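Local atomic coordinates of 5-carboxymethyl-2-hydroxymuconate semialdehyde dehydrogenase (PDB entry 2D4E), a protein that probably catalyses the NAD-dependent oxidation of 5-carboxymethyl-2-hydroxymuconate semialdehyde to the corresponding acid, as a tetrameric member of the aldehyde dehydrogenase family. Residues A96-K101 against K213-P218; V441-R444 against R448-R451; L112-V117 against P346-E351; A292-I297 against G323-R328. All coordinates share one frame; numbering follows the deposited sequence.

Contact 1 of 4, residues A96-K101 against K213-P218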
loop_
_atom_site.group_PDB
_atom_site.type_symbol
_atom_site.label_atom_id
_atom_site.label_comp_id
_atom_site.label_asym_id
_atom_site.label_seq_id
_atom_site.Cartn_x
_atom_site.Cartn_y
_atom_site.Cartn_z
ATOM N N ALA C 96 -22.188 -18.638 -1.474
ATOM C CA ALA C 96 -21.394 -19.407 -0.521
ATOM C C ALA C 96 -22.334 -20.191 0.390
ATOM O O ALA C 96 -22.082 -21.353 0.722
ATOM C CB ALA C 96 -20.524 -18.479 0.307
ATOM N N GLU C 97 -23.420 -19.539 0.792
ATOM C CA GLU C 97 -24.407 -20.168 1.658
ATOM C C GLU C 97 -25.053 -21.364 0.959
ATOM O O GLU C 97 -25.200 -22.433 1.553
ATOM C CB GLU C 97 -25.473 -19.140 2.054
ATOM C CG GLU C 97 -26.591 -19.686 2.924
ATOM C CD GLU C 97 -27.529 -18.594 3.428
ATOM O OE1 GLU C 97 -28.089 -17.839 2.600
ATOM O OE2 GLU C 97 -27.710 -18.500 4.662
ATOM N N LEU C 98 -25.427 -21.185 -0.305
ATOM C CA LEU C 98 -26.062 -22.251 -1.074
ATOM C C LEU C 98 -25.120 -23.399 -1.430
ATOM O O LEU C 98 -25.557 -24.545 -1.547
ATOM C CB LEU C 98 -26.714 -21.677 -2.333
ATOM C CG LEU C 98 -27.934 -20.796 -2.028
ATOM C CD1 LEU C 98 -28.499 -20.212 -3.314
ATOM C CD2 LEU C 98 -28.995 -21.629 -1.301
ATOM N N ILE C 99 -23.837 -23.098 -1.616
ATOM C CA ILE C 99 -22.861 -24.143 -1.907
ATOM C C ILE C 99 -22.805 -25.043 -0.664
ATOM O O ILE C 99 -22.773 -26.274 -0.762
ATOM C CB ILE C 99 -21.455 -23.543 -2.185
ATOM C CG1 ILE C 99 -21.429 -22.911 -3.581
ATOM C CG2 ILE C 99 -20.379 -24.623 -2.074
ATOM C CD1 ILE C 99 -20.125 -22.198 -3.917
ATOM N N GLU C 100 -22.814 -24.415 0.507
ATOM C CA GLU C 100 -22.781 -25.157 1.759
ATOM C C GLU C 100 -24.031 -26.026 1.926
ATOM O O GLU C 100 -23.949 -27.157 2.416
ATOM C CB GLU C 100 -22.644 -24.189 2.940
ATOM C CG GLU C 100 -21.277 -23.506 2.999
ATOM C CD GLU C 100 -21.207 -22.355 3.999
ATOM O OE1 GLU C 100 -20.135 -21.719 4.087
ATOM O OE2 GLU C 100 -22.210 -22.082 4.691
ATOM N N LYS C 101 -25.180 -25.504 1.500
ATOM C CA LYS C 101 -26.436 -26.235 1.622
ATOM C C LYS C 101 -26.483 -27.446 0.700
ATOM O O LYS C 101 -27.119 -28.452 1.015
ATOM C CB LYS C 101 -27.630 -25.322 1.314
ATOM C CG LYS C 101 -28.938 -25.845 1.894
ATOM C CD LYS C 101 -30.160 -25.073 1.410
ATOM C CE LYS C 101 -30.532 -25.465 -0.012
ATOM N NZ LYS C 101 -31.841 -24.890 -0.434
ATOM N N LYS C 213 -28.226 -19.902 -9.951
ATOM C CA LYS C 213 -29.572 -19.512 -10.345
ATOM C C LYS C 213 -30.445 -19.490 -9.093
ATOM O O LYS C 213 -31.356 -18.675 -8.979
ATOM C CB LYS C 213 -30.160 -20.490 -11.367
ATOM C CG LYS C 213 -31.607 -20.174 -11.744
ATOM C CD LYS C 213 -32.155 -21.164 -12.760
ATOM C CE LYS C 213 -33.659 -20.981 -12.987
ATOM N NZ LYS C 213 -34.000 -19.628 -13.522
ATOM N N GLU C 214 -30.165 -20.390 -8.154
ATOM C CA GLU C 214 -30.925 -20.430 -6.915
ATOM C C GLU C 214 -30.596 -19.185 -6.092
ATOM O O GLU C 214 -31.399 -18.747 -5.264
ATOM C CB GLU C 214 -30.596 -21.691 -6.105
ATOM C CG GLU C 214 -31.454 -21.837 -4.848
ATOM C CD GLU C 214 -31.120 -23.069 -4.018
ATOM O OE1 GLU C 214 -31.762 -23.268 -2.966
ATOM O OE2 GLU C 214 -30.220 -23.840 -4.406
ATOM N N ALA C 215 -29.411 -18.621 -6.321
ATOM C CA ALA C 215 -28.983 -17.421 -5.608
ATOM C C ALA C 215 -29.617 -16.215 -6.290
ATOM O O ALA C 215 -29.503 -15.088 -5.818
ATOM C CB ALA C 215 -27.458 -17.299 -5.632
ATOM N N ASP C 216 -30.276 -16.480 -7.415
ATOM C CA ASP C 216 -30.976 -15.469 -8.205
ATOM C C ASP C 216 -30.099 -14.389 -8.848
ATOM O O ASP C 216 -30.484 -13.221 -8.905
ATOM C CB ASP C 216 -32.078 -14.822 -7.352
ATOM C CG ASP C 216 -33.005 -13.927 -8.165
ATOM O OD1 ASP C 216 -33.373 -14.311 -9.297
ATOM O OD2 ASP C 216 -33.377 -12.842 -7.666
ATOM N N LEU C 217 -28.922 -14.772 -9.336
ATOM C CA LEU C 217 -28.054 -13.805 -10.003
ATOM C C LEU C 217 -28.824 -13.291 -11.214
ATOM O O LEU C 217 -29.613 -14.027 -11.806
ATOM C CB LEU C 217 -26.763 -14.460 -10.497
ATOM C CG LEU C 217 -25.551 -14.660 -9.585
ATOM C CD1 LEU C 217 -24.406 -15.233 -10.428
ATOM C CD2 LEU C 217 -25.125 -13.336 -8.953
ATOM N N PRO C 218 -28.623 -12.021 -11.594
ATOM C CA PRO C 218 -29.347 -11.509 -12.759
ATOM C C PRO C 218 -29.004 -12.329 -14.003
ATOM O O PRO C 218 -27.901 -12.870 -14.115
ATOM C CB PRO C 218 -28.863 -10.069 -12.857
ATOM C CG PRO C 218 -28.658 -9.707 -11.424
ATOM C CD PRO C 218 -27.940 -10.926 -10.885
#
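Leu98 sets its two methyl groups against the end of helix 203-214. Its CD1 comes closest to the backbone, 3.5 Å from Ala215 N, and also meets the methyl of Ala215, with Leu98 CD1 and Ala215 CB 3.9 Å apart. Leu98 CD2 lies beside the carboxylate of Glu214, 3.7 Å from its CD, so the branched end of the leucine spans the backbone at Ala215 and the side chain of Glu214. Glu214 is extended throughout, CG anti to the backbone N (chi1 -175°), and this carries its carboxylate past Leu98 to Lys101. There Lys101 NZ donates to Glu214 OE1 over 3.0 Å in a salt bridge that uses the syn lone pair of the oxygen, the two chains meeting at about a right angle. The other oxygen, Glu214 OE2, is hydrogen-bonded to His102 NE2, the stronger partner of the carboxylate. Lys101 reaches its place through a bend at chi3 (77°). The long, flexible lysine and glutamate suit the exposed margin, while leucine and alanine fill the buried part. Just beyond, the backbone leaves helix 203-214 in a Schellman motif: Asp216 takes a positive phi of 65°, and Asp216 N to Lys213 O is one of the two bonds back into the last turn. The chain then runs on to Leu217 and Pro218, which pack on Tyr91 and Trp80. Ile211, earlier on helix 203-214, also packs on Leu98.

Contact 2 of 4, residues V441-R444 against R448-R451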
loop_
_atom_site.group_PDB
_atom_site.type_symbol
_atom_site.label_atom_id
_atom_site.label_comp_id
_atom_site.label_asym_id
_atom_site.label_seq_id
_atom_site.Cartn_x
_atom_site.Cartn_y
_atom_site.Cartn_z
ATOM N N VAL C 441 11.103 -26.550 0.620
ATOM C CA VAL C 441 12.425 -26.668 1.200
ATOM C C VAL C 441 12.381 -27.156 2.638
ATOM O O VAL C 441 11.701 -26.577 3.485
ATOM C CB VAL C 441 13.157 -25.323 1.167
ATOM C CG1 VAL C 441 14.598 -25.501 1.627
ATOM C CG2 VAL C 441 13.093 -24.735 -0.242
ATOM N N PHE C 442 13.111 -28.232 2.902
ATOM C CA PHE C 442 13.171 -28.799 4.233
ATOM C C PHE C 442 14.598 -28.735 4.771
ATOM O O PHE C 442 15.483 -29.477 4.343
ATOM C CB PHE C 442 12.653 -30.239 4.208
ATOM C CG PHE C 442 11.229 -30.356 3.736
ATOM C CD1 PHE C 442 10.933 -30.436 2.379
ATOM C CD2 PHE C 442 10.176 -30.336 4.652
ATOM C CE1 PHE C 442 9.607 -30.494 1.937
ATOM C CE2 PHE C 442 8.846 -30.391 4.219
ATOM C CZ PHE C 442 8.560 -30.470 2.861
ATOM N N THR C 443 14.804 -27.819 5.708
ATOM C CA THR C 443 16.096 -27.605 6.346
ATOM C C THR C 443 15.803 -26.782 7.595
ATOM O O THR C 443 14.845 -26.003 7.613
ATOM C CB THR C 443 17.052 -26.806 5.428
ATOM O OG1 THR C 443 18.359 -26.768 6.012
ATOM C CG2 THR C 443 16.545 -25.364 5.241
ATOM N N ARG C 444 16.606 -26.955 8.641
ATOM C CA ARG C 444 16.393 -26.201 9.869
ATOM C C ARG C 444 17.231 -24.927 9.891
ATOM O O ARG C 444 16.981 -24.032 10.694
ATOM C CB ARG C 444 16.740 -27.044 11.101
ATOM C CG ARG C 444 15.726 -28.115 11.493
ATOM C CD ARG C 444 16.048 -28.602 12.911
ATOM N NE ARG C 444 15.127 -29.608 13.444
ATOM C CZ ARG C 444 15.267 -30.921 13.284
ATOM N NH1 ARG C 444 16.291 -31.409 12.596
ATOM N NH2 ARG C 444 14.394 -31.751 13.839
ATOM N N ARG C 448 20.103 -20.624 5.244
ATOM C CA ARG C 448 19.993 -21.422 4.024
ATOM C C ARG C 448 18.544 -21.380 3.519
ATOM O O ARG C 448 18.299 -21.271 2.321
ATOM C CB ARG C 448 20.400 -22.878 4.288
ATOM C CG ARG C 448 20.257 -23.804 3.077
ATOM C CD ARG C 448 20.464 -25.261 3.468
ATOM N NE ARG C 448 21.831 -25.520 3.909
ATOM C CZ ARG C 448 22.166 -26.421 4.827
ATOM N NH1 ARG C 448 21.231 -27.147 5.426
ATOM N NH2 ARG C 448 23.440 -26.586 5.160
ATOM N N ALA C 449 17.593 -21.451 4.446
ATOM C CA ALA C 449 16.173 -21.438 4.108
ATOM C C ALA C 449 15.741 -20.199 3.311
ATOM O O ALA C 449 15.213 -20.320 2.205
ATOM C CB ALA C 449 15.342 -21.555 5.380
ATOM N N HIS C 450 15.961 -19.015 3.876
ATOM C CA HIS C 450 15.582 -17.768 3.216
ATOM C C HIS C 450 16.367 -17.536 1.939
ATOM O O HIS C 450 15.841 -17.003 0.964
ATOM C CB HIS C 450 15.770 -16.593 4.175
ATOM C CG HIS C 450 14.763 -16.566 5.279
ATOM N ND1 HIS C 450 13.453 -16.191 5.078
ATOM C CD2 HIS C 450 14.855 -16.923 6.581
ATOM C CE1 HIS C 450 12.780 -16.319 6.207
ATOM N NE2 HIS C 450 13.608 -16.762 7.135
ATOM N N ARG C 451 17.626 -17.954 1.955
ATOM C CA ARG C 451 18.507 -17.822 0.806
ATOM C C ARG C 451 17.927 -18.625 -0.359
ATOM O O ARG C 451 17.790 -18.115 -1.471
ATOM C CB ARG C 451 19.898 -18.333 1.185
ATOM C CG ARG C 451 20.990 -18.062 0.181
ATOM C CD ARG C 451 22.345 -18.224 0.859
ATOM N NE ARG C 451 22.511 -19.542 1.468
ATOM C CZ ARG C 451 23.095 -19.754 2.645
ATOM N NH1 ARG C 451 23.566 -18.733 3.351
ATOM N NH2 ARG C 451 23.217 -20.990 3.115
#
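Thr443 and Arg448 supply the polar link. The NH1 group of Arg448 donates to Thr443 OG1 over 3.0 Å, with an N-H...O angle of 143°; the hydroxyl lies at the edge of the guanidinium, tilted 19° out of its plane. The arginine chain leaves the helix with CG anti to the backbone N and then folds at chi3 (-66°), which swings the guanidinium back to the strand end. Thr443 OG1 is also hydrogen-bonded to Asp283 OD1, its stronger partner, so two groups grip the hydroxyl. Asp283, outside both segments, also makes a long and weak ion pair with Arg448 NH1, and its negative charge would be expected to favour an arginine here. Threonine fits because one side chain offers both a hydroxyl and a methyl.

The segments belong to a beta-alpha-beta unit: strand 438-442 ends, the chain turns, helix 446-455 runs back, and strand 460-463 follows parallel to the first. Asp445, in the turn, accepts a hydrogen bond from Arg448 N in the first turn of the helix.

The apolar part lies on the other branch of the threonine. Thr443 CG2 sits 4.0 Å from Ala449 CB and 4.1 Å from Ala449 CA, and the small alanine lets the helix lie close to the strand end, Thr443 CA and Ala449 CA being 6.6 Å apart. Beyond Ala449 the helix meets another copy of the protein: Leu446 of the second subunit packs on Ala449 and His450, and His450 NE2 is hydrogen-bonded to NE2 of His450 of that subunit.

Contact 3 of 4, residues L112-V117 against P346-E351. With NA (sodium ion), chain I.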
loop_
_atom_site.group_PDB
_atom_site.type_symbol
_atom_site.label_atom_id
_atom_site.label_comp_id
_atom_site.label_asym_id
_atom_site.label_seq_id
_atom_site.Cartn_x
_atom_site.Cartn_y
_atom_site.Cartn_z
ATOM N N LEU C 112 -17.734 -38.816 -8.023
ATOM C CA LEU C 112 -18.100 -39.790 -9.044
ATOM C C LEU C 112 -17.511 -39.461 -10.410
ATOM O O LEU C 112 -17.057 -40.345 -11.133
ATOM C CB LEU C 112 -19.624 -39.856 -9.187
ATOM C CG LEU C 112 -20.456 -40.394 -8.023
ATOM C CD1 LEU C 112 -21.930 -40.364 -8.401
ATOM C CD2 LEU C 112 -20.025 -41.816 -7.700
ATOM N N ASP C 113 -17.530 -38.176 -10.747
ATOM C CA ASP C 113 -17.072 -37.662 -12.033
ATOM C C ASP C 113 -15.553 -37.566 -12.212
ATOM O O ASP C 113 -15.037 -37.861 -13.291
ATOM C CB ASP C 113 -17.713 -36.278 -12.241
ATOM C CG ASP C 113 -17.846 -35.882 -13.708
ATOM O OD1 ASP C 113 -17.613 -36.726 -14.596
ATOM O OD2 ASP C 113 -18.208 -34.709 -13.968
ATOM N N ALA C 114 -14.837 -37.173 -11.160
ATOM C CA ALA C 114 -13.390 -36.992 -11.261
ATOM C C ALA C 114 -12.486 -37.970 -10.507
ATOM O O ALA C 114 -11.263 -37.852 -10.576
ATOM C CB ALA C 114 -13.030 -35.558 -10.884
ATOM N N GLY C 115 -13.076 -38.912 -9.774
ATOM C CA GLY C 115 -12.280 -39.916 -9.080
ATOM C C GLY C 115 -11.507 -39.635 -7.799
ATOM O O GLY C 115 -10.749 -40.504 -7.357
ATOM N N GLN C 116 -11.663 -38.462 -7.192
ATOM C CA GLN C 116 -10.942 -38.185 -5.950
ATOM C C GLN C 116 -11.716 -38.783 -4.774
ATOM O O GLN C 116 -12.931 -38.951 -4.851
ATOM C CB GLN C 116 -10.770 -36.673 -5.739
ATOM C CG GLN C 116 -9.895 -35.956 -6.776
ATOM C CD GLN C 116 -8.468 -36.494 -6.845
ATOM O OE1 GLN C 116 -7.892 -36.889 -5.833
ATOM N NE2 GLN C 116 -7.889 -36.484 -8.041
ATOM N N VAL C 117 -11.020 -39.101 -3.687
ATOM C CA VAL C 117 -11.689 -39.674 -2.522
ATOM C C VAL C 117 -12.718 -38.686 -1.983
ATOM O O VAL C 117 -12.438 -37.496 -1.844
ATOM C CB VAL C 117 -10.682 -40.043 -1.416
ATOM C CG1 VAL C 117 -9.722 -41.103 -1.931
ATOM C CG2 VAL C 117 -9.923 -38.823 -0.979
ATOM N N PRO C 346 -8.564 -43.800 -8.522
ATOM C CA PRO C 346 -8.229 -43.956 -9.935
ATOM C C PRO C 346 -7.990 -42.631 -10.651
ATOM O O PRO C 346 -8.460 -41.579 -10.210
ATOM C CB PRO C 346 -9.445 -44.671 -10.486
ATOM C CG PRO C 346 -10.556 -43.986 -9.740
ATOM C CD PRO C 346 -10.022 -43.896 -8.317
ATOM N N LEU C 347 -7.258 -42.697 -11.758
ATOM C CA LEU C 347 -6.981 -41.518 -12.553
ATOM C C LEU C 347 -8.242 -41.177 -13.333
ATOM O O LEU C 347 -9.129 -42.020 -13.513
ATOM C CB LEU C 347 -5.795 -41.764 -13.489
ATOM C CG LEU C 347 -4.514 -42.147 -12.741
ATOM C CD1 LEU C 347 -3.346 -42.209 -13.703
ATOM C CD2 LEU C 347 -4.238 -41.116 -11.642
ATOM N N ILE C 348 -8.308 -39.934 -13.791
ATOM C CA ILE C 348 -9.463 -39.399 -14.494
ATOM C C ILE C 348 -10.041 -40.139 -15.698
ATOM O O ILE C 348 -11.261 -40.271 -15.820
ATOM C CB ILE C 348 -9.181 -37.939 -14.929
ATOM C CG1 ILE C 348 -10.458 -37.292 -15.470
ATOM C CG2 ILE C 348 -8.070 -37.910 -15.966
ATOM C CD1 ILE C 348 -11.565 -37.170 -14.426
ATOM N N HIS C 349 -9.182 -40.633 -16.579
ATOM C CA HIS C 349 -9.663 -41.267 -17.797
ATOM C C HIS C 349 -8.642 -42.290 -18.285
ATOM O O HIS C 349 -7.448 -42.149 -18.021
ATOM C CB HIS C 349 -9.861 -40.144 -18.831
ATOM C CG HIS C 349 -10.597 -40.552 -20.067
ATOM N ND1 HIS C 349 -10.002 -41.255 -21.094
ATOM C CD2 HIS C 349 -11.872 -40.315 -20.460
ATOM C CE1 HIS C 349 -10.878 -41.431 -22.067
ATOM N NE2 HIS C 349 -12.021 -40.871 -21.708
ATOM N N PRO C 350 -9.098 -43.344 -18.984
ATOM C CA PRO C 350 -8.140 -44.342 -19.473
ATOM C C PRO C 350 -7.063 -43.730 -20.362
ATOM O O PRO C 350 -5.928 -44.192 -20.381
ATOM C CB PRO C 350 -9.026 -45.357 -20.217
ATOM C CG PRO C 350 -10.300 -44.604 -20.504
ATOM C CD PRO C 350 -10.481 -43.770 -19.261
ATOM N N GLU C 351 -7.415 -42.682 -21.098
ATOM C CA GLU C 351 -6.441 -42.025 -21.957
ATOM C C GLU C 351 -5.360 -41.374 -21.102
ATOM O O GLU C 351 -4.195 -41.328 -21.490
ATOM C CB GLU C 351 -7.118 -40.965 -22.833
ATOM C CG GLU C 351 -7.845 -41.541 -24.037
ATOM C CD GLU C 351 -8.660 -40.499 -24.787
ATOM O OE1 GLU C 351 -8.229 -39.325 -24.835
ATOM O OE2 GLU C 351 -9.724 -40.857 -25.340
HETATM NA NA NA I . -15.781 -38.095 -15.510
HETATM O O HOH W 1 -13.862 -38.918 -16.820
#
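A sodium site at the end of helix 103-114 joins this helix to the approach to helix 350-365. Asp113 binds the sodium ion twice, through its backbone O at 2.4 Å and its side-chain OD1 at 2.5 Å; Ser46, Leu47 and Trp200 complete the protein part of the site. CG is anti to the backbone N (chi1 -155°), beside the carbonyl carbon, while OD2 accepts from Phe203 N. An acidic residue suits the place because it brings negative charge to the cation. One water bound to the metal accounts for the link to residues 346-351, donating to Ile348 O over 3.1 Å.

Apolar contact runs beside this bridge. Ile348 bends at chi2 (63°) and lays CD1 on the last turn, 3.7 Å from both Asp113 O and Ala114 CA; Ala114 CB is a looser 4.2 Å from Ile348 CD1. The positive phi of Gly115 suits glycine, and its backbone lies close against Pro346, with Gly115 O 3.6 Å from Pro346 CD. Next along the chain, His349 is the N-cap of helix 350-365, its ring stacked with Trp200: Glu351 N donates to His349 ND1 over 3.0 Å, nearly straight at 166° and in the plane of the ring.

Contact 4 of 4, residues A292-I297 against G323-R328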
loop_
_atom_site.group_PDB
_atom_site.type_symbol
_atom_site.label_atom_id
_atom_site.label_comp_id
_atom_site.label_asym_id
_atom_site.label_seq_id
_atom_site.Cartn_x
_atom_site.Cartn_y
_atom_site.Cartn_z
ATOM N N ALA C 292 5.516 -34.872 4.746
ATOM C CA ALA C 292 5.232 -33.845 3.750
ATOM C C ALA C 292 5.446 -34.257 2.297
ATOM O O ALA C 292 4.545 -34.090 1.472
ATOM C CB ALA C 292 6.044 -32.599 4.054
ATOM N N VAL C 293 6.626 -34.784 1.967
ATOM C CA VAL C 293 6.887 -35.173 0.583
ATOM C C VAL C 293 6.010 -36.338 0.138
ATOM O O VAL C 293 5.587 -36.393 -1.015
ATOM C CB VAL C 293 8.388 -35.518 0.339
ATOM C CG1 VAL C 293 9.269 -34.354 0.809
ATOM C CG2 VAL C 293 8.770 -36.803 1.059
ATOM N N VAL C 294 5.714 -37.268 1.039
ATOM C CA VAL C 294 4.858 -38.378 0.641
ATOM C C VAL C 294 3.469 -37.836 0.305
ATOM O O VAL C 294 2.875 -38.185 -0.721
ATOM C CB VAL C 294 4.737 -39.439 1.753
ATOM C CG1 VAL C 294 3.683 -40.475 1.369
ATOM C CG2 VAL C 294 6.088 -40.112 1.967
ATOM N N PHE C 295 2.955 -36.968 1.167
ATOM C CA PHE C 295 1.638 -36.383 0.946
ATOM C C PHE C 295 1.593 -35.468 -0.269
ATOM O O PHE C 295 0.667 -35.537 -1.066
ATOM C CB PHE C 295 1.193 -35.591 2.182
ATOM C CG PHE C 295 0.041 -34.645 1.918
ATOM C CD1 PHE C 295 0.273 -33.366 1.418
ATOM C CD2 PHE C 295 -1.271 -35.044 2.145
ATOM C CE1 PHE C 295 -0.786 -32.503 1.149
ATOM C CE2 PHE C 295 -2.337 -34.188 1.878
ATOM C CZ PHE C 295 -2.095 -32.917 1.379
ATOM N N GLN C 296 2.602 -34.611 -0.406
ATOM C CA GLN C 296 2.641 -33.641 -1.497
ATOM C C GLN C 296 2.695 -34.218 -2.917
ATOM O O GLN C 296 2.396 -33.517 -3.884
ATOM C CB GLN C 296 3.797 -32.658 -1.280
ATOM C CG GLN C 296 3.576 -31.302 -1.939
ATOM C CD GLN C 296 2.255 -30.669 -1.523
ATOM O OE1 GLN C 296 2.025 -30.409 -0.345
ATOM N NE2 GLN C 296 1.378 -30.431 -2.492
ATOM N N ILE C 297 3.077 -35.482 -3.060
ATOM C CA ILE C 297 3.107 -36.066 -4.394
ATOM C C ILE C 297 1.982 -37.082 -4.595
ATOM O O ILE C 297 1.382 -37.135 -5.663
ATOM C CB ILE C 297 4.476 -36.754 -4.718
ATOM C CG1 ILE C 297 4.420 -37.394 -6.111
ATOM C CG2 ILE C 297 4.778 -37.850 -3.713
ATOM C CD1 ILE C 297 3.989 -36.449 -7.228
ATOM N N GLY C 323 14.555 -44.482 0.878
ATOM C CA GLY C 323 14.104 -45.814 1.228
ATOM C C GLY C 323 12.826 -45.692 2.036
ATOM O O GLY C 323 11.891 -46.482 1.863
ATOM N N LYS C 324 12.773 -44.699 2.920
ATOM C CA LYS C 324 11.580 -44.496 3.733
ATOM C C LYS C 324 10.403 -43.982 2.908
ATOM O O LYS C 324 9.250 -44.275 3.219
ATOM C CB LYS C 324 11.886 -43.549 4.895
ATOM C CG LYS C 324 12.624 -44.258 6.020
ATOM C CD LYS C 324 13.213 -43.306 7.029
ATOM C CE LYS C 324 14.042 -44.080 8.037
ATOM N NZ LYS C 324 14.879 -43.174 8.857
ATOM N N VAL C 325 10.692 -43.228 1.853
ATOM C CA VAL C 325 9.631 -42.718 0.996
ATOM C C VAL C 325 9.000 -43.910 0.279
ATOM O O VAL C 325 7.774 -44.010 0.165
ATOM C CB VAL C 325 10.179 -41.720 -0.057
ATOM C CG1 VAL C 325 9.108 -41.413 -1.094
ATOM C CG2 VAL C 325 10.625 -40.427 0.631
ATOM N N VAL C 326 9.851 -44.818 -0.191
ATOM C CA VAL C 326 9.400 -46.011 -0.900
ATOM C C VAL C 326 8.468 -46.889 -0.060
ATOM O O VAL C 326 7.427 -47.329 -0.546
ATOM C CB VAL C 326 10.606 -46.862 -1.369
ATOM C CG1 VAL C 326 10.124 -48.169 -2.000
ATOM C CG2 VAL C 326 11.438 -46.068 -2.364
ATOM N N GLU C 327 8.834 -47.150 1.191
ATOM C CA GLU C 327 7.993 -47.980 2.048
ATOM C C GLU C 327 6.657 -47.309 2.344
ATOM O O GLU C 327 5.631 -47.978 2.439
ATOM C CB GLU C 327 8.717 -48.326 3.355
ATOM C CG GLU C 327 9.899 -49.274 3.158
ATOM C CD GLU C 327 9.560 -50.457 2.250
ATOM O OE1 GLU C 327 8.592 -51.190 2.559
ATOM O OE2 GLU C 327 10.260 -50.655 1.226
ATOM N N ARG C 328 6.660 -45.989 2.488
ATOM C CA ARG C 328 5.412 -45.279 2.736
ATOM C C ARG C 328 4.516 -45.387 1.493
ATOM O O ARG C 328 3.318 -45.638 1.597
ATOM C CB ARG C 328 5.697 -43.814 3.083
ATOM C CG ARG C 328 6.271 -43.621 4.486
ATOM C CD ARG C 328 5.197 -43.803 5.551
ATOM N NE ARG C 328 4.255 -42.688 5.531
ATOM C CZ ARG C 328 4.470 -41.507 6.112
ATOM N NH1 ARG C 328 5.594 -41.283 6.784
ATOM N NH2 ARG C 328 3.576 -40.535 5.984
#
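Helices 292-297 and 323-328 cross at -49°, their axes 10.2 Å apart at closest approach, with the nearest CA atoms those of Val294 and Val325. Valine fills most of the interface. Val294 points at the other helix and lays its CG2 across the base of Arg328, 3.9 Å from that residue's CB; the two side chains meet at about a right angle. Val294 CG1 is anti to the backbone N (chi1 172°), which leaves CG2 as the branch turned to the arginine. Val293 comes in from the flank, its CG2 4.1 Å from Val325 CG2, again nearly perpendicular. Beta-branched valines suit this buried seam because they are compact and rigid and present methyl groups to the facing helix.

Arg328 uses only its aliphatic base here. Bends at chi2 and chi3 fold the chain, and its guanidinium is held elsewhere: NH2 hydrogen-bonds Phe513 O of the fourth subunit and forms a salt bridge with Asp291, so the buried charge has partners. Phe513 of the fourth subunit also packs on Val294. Leu290 of helix 286-298 extends the apolar seam onto Val325 and Arg328. Helix 286-298, strand 310-314 and helix 315-331 follow one another in the chain, and the two helices pack beside the mixed sheet of what is probably the catalytic domain of the aldehyde dehydrogenase fold.

Overall arrangement
Contact 1 is partly buried, and its salt bridge lies at the exposed margin of its leucine packing; no other subunit touches it. Contacts 2 and 4 are buried although farther from the chain's centre, and other subunits meet both. Contact 2 pairs a hydroxyl-guanidinium bond with a methyl contact, whereas contact 4 is valine packing beside an arginine whose charge is met elsewhere. The two touch, Phe442 CZ lying 3.5 Å from Ala292 CB. Contact 3, also buried, lies nearest the middle, its centre about 16 Å from that of the chain, and relies on a metal and a water. Consecutive helices 85-101 and 103-114 connect contacts 1 and 3; helices 315-331 and 350-365 connect contacts 4 and 3.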